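Local coordinates for protein peptide methionine sulfoxide reductase MsrA (Corynebacterium diphtheriae, PDB 4D7L) that probably reduces methionine (S)-S-oxide back to methionine, both in proteins and as the free amino acid, as a repair enzyme, at residues V132-G144 with Y180-T194. Sequence-based numbering, arbitrary orientation. Where two conformers were deposited one is given.
Sequences VVKAMEAHDPTQG and YAPKLAAAGLGRITT. With PGE (triethylene glycol), chain J.
M136 and Y180 meet where helix 132-137 and helix 180-186 run almost parallel, 9° apart with axes 13.2 Å from each other, while beyond the helices the two loops close in until the CA atoms of T142 and I192 are 4.4 Å apart. Across the gap between the helices the side chains of M136 and Y180 do much of the touching. In the conformer given, one of two for this residue, M136 lays its CB over one face of the Y180 ring, a CH-pi contact at 4.2 Å from the centroid. Bends at chi2 and chi3 carry its sulfur obliquely past the same ring, a Met-aromatic contact, and bring CE to Y180 CB. V133 CG1 touches the phenol oxygen. Further along, P141 and L184 reach toward each other, CG to CD1 at 3.7 Å, and T142 CG2 joins the same leucine methyl.

In this alpha/beta fold of the MsrA family, both loops leave the C-terminal ends of helices packed beside a mixed sheet; a Schellman motif at G188 ends the second helix, and the chain then turns back toward strand 195-198. T193 joins the loops through its backbone N and its hydroxyl. T193 N donates to P141 O at 2.8 Å, nearly straight (167°) and in the carbonyl plane, and T193 OG1 accepts from G144 N at 3.0 Å. An Asx turn shapes the first loop: D140 OD1 takes both T142 N and, at 2.6 Å, T142 OG1, the latter on its syn side. That hydroxyl, held between backbone N and carbonyl carbon (chi1 69°), also accepts from a water that donates to L189 O. A triethylene glycol, probably from the crystallisation liquor, lies against Y180, L184 and P141, its O1 donating to H139 O at 2.9 Å.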
# COMPACT_ATOMS: atom_id res chain seq x y z
N VAL A 132 8.14 -7.31 5.06
CA VAL A 132 7.40 -8.15 4.11
C VAL A 132 6.54 -9.17 4.85
O VAL A 132 5.36 -9.38 4.52
CB VAL A 132 8.35 -8.88 3.10
CG1 VAL A 132 7.58 -9.91 2.27
CG2 VAL A 132 9.04 -7.87 2.18
N VAL A 133 7.12 -9.79 5.87
CA VAL A 133 6.37 -10.78 6.66
C VAL A 133 5.18 -10.13 7.35
O VAL A 133 4.06 -10.67 7.35
CB VAL A 133 7.29 -11.46 7.72
CG1 VAL A 133 6.46 -12.23 8.76
CG2 VAL A 133 8.30 -12.38 7.04
N LYS A 134 5.39 -8.93 7.89
CA LYS A 134 4.30 -8.23 8.56
C LYS A 134 3.15 -7.94 7.59
O LYS A 134 1.99 -8.14 7.92
CB LYS A 134 4.78 -6.91 9.17
CG LYS A 134 3.74 -6.32 10.11
CD LYS A 134 4.26 -5.07 10.76
CE LYS A 134 4.46 -5.25 12.25
NZ LYS A 134 3.20 -4.98 13.01
N ALA A 135 3.49 -7.49 6.39
CA ALA A 135 2.46 -7.28 5.36
C ALA A 135 1.72 -8.57 5.01
O ALA A 135 0.49 -8.58 4.93
CB ALA A 135 3.08 -6.71 4.12
N MET A 136 2.47 -9.65 4.78
CA MET A 136 1.87 -10.95 4.43
C MET A 136 0.89 -11.42 5.51
O MET A 136 -0.18 -11.94 5.20
CB MET A 136 2.95 -12.02 4.21
CG MET A 136 3.56 -11.98 2.81
SD MET A 136 2.37 -12.37 1.50
CE MET A 136 2.30 -14.16 1.57
N GLU A 137 1.27 -11.24 6.77
CA GLU A 137 0.45 -11.75 7.87
C GLU A 137 -0.72 -10.82 8.20
O GLU A 137 -1.59 -11.15 9.00
CB GLU A 137 1.33 -11.98 9.11
CG GLU A 137 2.38 -13.07 8.87
CD GLU A 137 3.20 -13.43 10.10
OE1 GLU A 137 3.22 -12.63 11.06
OE2 GLU A 137 3.83 -14.51 10.11
N ALA A 138 -0.73 -9.64 7.57
CA ALA A 138 -1.80 -8.67 7.82
C ALA A 138 -2.94 -8.68 6.81
O ALA A 138 -3.87 -7.90 6.95
CB ALA A 138 -1.21 -7.27 7.88
N HIS A 139 -2.89 -9.53 5.78
CA HIS A 139 -3.98 -9.56 4.82
C HIS A 139 -4.02 -10.92 4.16
O HIS A 139 -3.17 -11.76 4.44
CB HIS A 139 -3.83 -8.43 3.78
CG HIS A 139 -2.79 -8.69 2.73
ND1 HIS A 139 -1.48 -8.98 3.04
CD2 HIS A 139 -2.87 -8.68 1.38
CE1 HIS A 139 -0.80 -9.17 1.92
NE2 HIS A 139 -1.62 -9.00 0.90
N ASP A 140 -5.00 -11.14 3.30
CA ASP A 140 -5.08 -12.36 2.52
C ASP A 140 -4.49 -12.07 1.15
O ASP A 140 -5.08 -11.30 0.35
CB ASP A 140 -6.54 -12.82 2.39
CG ASP A 140 -6.69 -14.13 1.63
OD1 ASP A 140 -5.76 -14.55 0.91
OD2 ASP A 140 -7.74 -14.76 1.77
N PRO A 141 -3.30 -12.63 0.88
CA PRO A 141 -2.61 -12.28 -0.36
C PRO A 141 -3.02 -13.18 -1.54
O PRO A 141 -2.24 -13.31 -2.48
CB PRO A 141 -1.15 -12.51 -0.02
CG PRO A 141 -1.23 -13.75 0.91
CD PRO A 141 -2.49 -13.53 1.73
N THR A 142 -4.20 -13.80 -1.48
CA THR A 142 -4.61 -14.73 -2.53
C THR A 142 -5.89 -14.30 -3.24
O THR A 142 -6.44 -15.06 -4.05
CB THR A 142 -4.88 -16.15 -1.96
OG1 THR A 142 -6.06 -16.11 -1.14
CG2 THR A 142 -3.66 -16.67 -1.13
N GLN A 143 -6.37 -13.09 -2.96
CA GLN A 143 -7.71 -12.71 -3.41
C GLN A 143 -7.79 -11.94 -4.72
O GLN A 143 -8.88 -11.66 -5.20
CB GLN A 143 -8.41 -11.90 -2.31
CG GLN A 143 -8.55 -12.68 -1.00
CD GLN A 143 -9.42 -11.96 -0.00
OE1 GLN A 143 -9.69 -10.78 -0.15
NE2 GLN A 143 -9.88 -12.68 1.01
N GLY A 144 -6.66 -11.62 -5.33
CA GLY A 144 -6.69 -10.99 -6.63
C GLY A 144 -7.14 -9.54 -6.53
O GLY A 144 -6.53 -8.76 -5.79
N TYR A 180 5.34 -18.71 1.75
CA TYR A 180 3.97 -18.83 2.25
C TYR A 180 3.05 -19.66 1.34
O TYR A 180 1.97 -20.07 1.76
CB TYR A 180 3.32 -17.46 2.39
CG TYR A 180 3.73 -16.72 3.61
CD1 TYR A 180 3.04 -16.88 4.80
CD2 TYR A 180 4.81 -15.85 3.57
CE1 TYR A 180 3.42 -16.20 5.93
CE2 TYR A 180 5.20 -15.15 4.69
CZ TYR A 180 4.50 -15.32 5.87
OH TYR A 180 4.90 -14.63 6.98
N ALA A 181 3.46 -19.87 0.10
CA ALA A 181 2.58 -20.52 -0.88
C ALA A 181 2.02 -21.89 -0.42
O ALA A 181 0.81 -22.13 -0.51
CB ALA A 181 3.31 -20.65 -2.26
N PRO A 182 2.88 -22.78 0.11
CA PRO A 182 2.31 -24.06 0.52
C PRO A 182 1.31 -23.95 1.66
O PRO A 182 0.37 -24.73 1.75
CB PRO A 182 3.54 -24.87 0.96
CG PRO A 182 4.68 -24.22 0.24
CD PRO A 182 4.35 -22.78 0.23
N LYS A 183 1.53 -22.99 2.55
CA LYS A 183 0.66 -22.82 3.70
C LYS A 183 -0.71 -22.34 3.25
O LYS A 183 -1.74 -22.78 3.74
CB LYS A 183 1.29 -21.81 4.66
CG LYS A 183 2.55 -22.30 5.36
CD LYS A 183 3.22 -21.15 6.12
CE LYS A 183 4.27 -21.64 7.12
NZ LYS A 183 4.88 -20.51 7.90
N LEU A 184 -0.72 -21.40 2.32
CA LEU A 184 -1.96 -20.83 1.79
C LEU A 184 -2.70 -21.85 0.92
O LEU A 184 -3.93 -21.89 0.92
CB LEU A 184 -1.66 -19.58 1.00
CG LEU A 184 -1.14 -18.47 1.91
CD1 LEU A 184 -0.53 -17.38 1.10
CD2 LEU A 184 -2.27 -17.92 2.74
N ALA A 185 -1.93 -22.66 0.19
CA ALA A 185 -2.50 -23.74 -0.62
C ALA A 185 -3.20 -24.73 0.31
O ALA A 185 -4.27 -25.25 -0.01
CB ALA A 185 -1.44 -24.45 -1.44
N ALA A 186 -2.55 -25.03 1.44
CA ALA A 186 -3.10 -25.99 2.40
C ALA A 186 -4.35 -25.42 3.07
O ALA A 186 -5.18 -26.18 3.55
CB ALA A 186 -2.06 -26.38 3.45
N ALA A 187 -4.46 -24.10 3.12
CA ALA A 187 -5.65 -23.47 3.69
C ALA A 187 -6.80 -23.44 2.69
O ALA A 187 -7.89 -22.98 3.01
CB ALA A 187 -5.32 -22.05 4.17
N GLY A 188 -6.57 -23.92 1.47
CA GLY A 188 -7.65 -24.03 0.50
C GLY A 188 -7.80 -22.74 -0.29
O GLY A 188 -8.83 -22.50 -0.93
N LEU A 189 -6.78 -21.88 -0.23
CA LEU A 189 -6.88 -20.57 -0.85
C LEU A 189 -6.29 -20.44 -2.27
O LEU A 189 -6.36 -19.37 -2.87
CB LEU A 189 -6.22 -19.54 0.06
CG LEU A 189 -6.82 -19.46 1.47
CD1 LEU A 189 -6.15 -18.33 2.24
CD2 LEU A 189 -8.32 -19.26 1.39
N GLY A 190 -5.71 -21.50 -2.81
CA GLY A 190 -5.10 -21.37 -4.14
C GLY A 190 -3.86 -20.46 -4.15
O GLY A 190 -3.18 -20.32 -3.12
N ARG A 191 -3.58 -19.85 -5.30
CA ARG A 191 -2.31 -19.14 -5.55
C ARG A 191 -2.18 -17.77 -4.91
O ARG A 191 -3.18 -17.09 -4.70
CB ARG A 191 -2.12 -18.96 -7.07
CG ARG A 191 -1.83 -20.24 -7.85
CD ARG A 191 -1.95 -20.00 -9.38
NE ARG A 191 -3.33 -19.65 -9.76
CZ ARG A 191 -3.84 -19.81 -10.98
NH1 ARG A 191 -3.11 -20.32 -11.96
NH2 ARG A 191 -5.10 -19.46 -11.22
N ILE A 192 -0.95 -17.37 -4.59
CA ILE A 192 -0.68 -16.02 -4.11
C ILE A 192 -0.81 -15.05 -5.28
O ILE A 192 -0.26 -15.31 -6.34
CB ILE A 192 0.72 -15.90 -3.49
CG1 ILE A 192 0.79 -16.71 -2.19
CG2 ILE A 192 1.04 -14.43 -3.21
CD1 ILE A 192 2.20 -16.87 -1.64
N THR A 193 -1.51 -13.93 -5.09
CA THR A 193 -1.72 -12.99 -6.20
C THR A 193 -0.90 -11.69 -6.04
O THR A 193 -0.96 -10.81 -6.90
CB THR A 193 -3.21 -12.61 -6.32
OG1 THR A 193 -3.65 -12.02 -5.09
CG2 THR A 193 -4.05 -13.85 -6.60
N THR A 194 -0.15 -11.57 -4.95
CA THR A 194 0.71 -10.39 -4.71
C THR A 194 1.60 -10.05 -5.91
O THR A 194 2.27 -10.90 -6.45
CB THR A 194 1.65 -10.64 -3.49
OG1 THR A 194 0.87 -11.08 -2.37
CG2 THR A 194 2.44 -9.35 -3.10
C1 PGE J . -1.06 -15.00 4.64
O1 PGE J . -2.19 -14.37 5.21
C2 PGE J . -0.05 -15.27 5.74
O2 PGE J . -0.60 -16.20 6.64
O HOH W 1 -5.82 -17.25 -5.54
O HOH W 2 -8.24 -17.31 -2.34
O HOH W 3 -4.03 -9.29 -5.13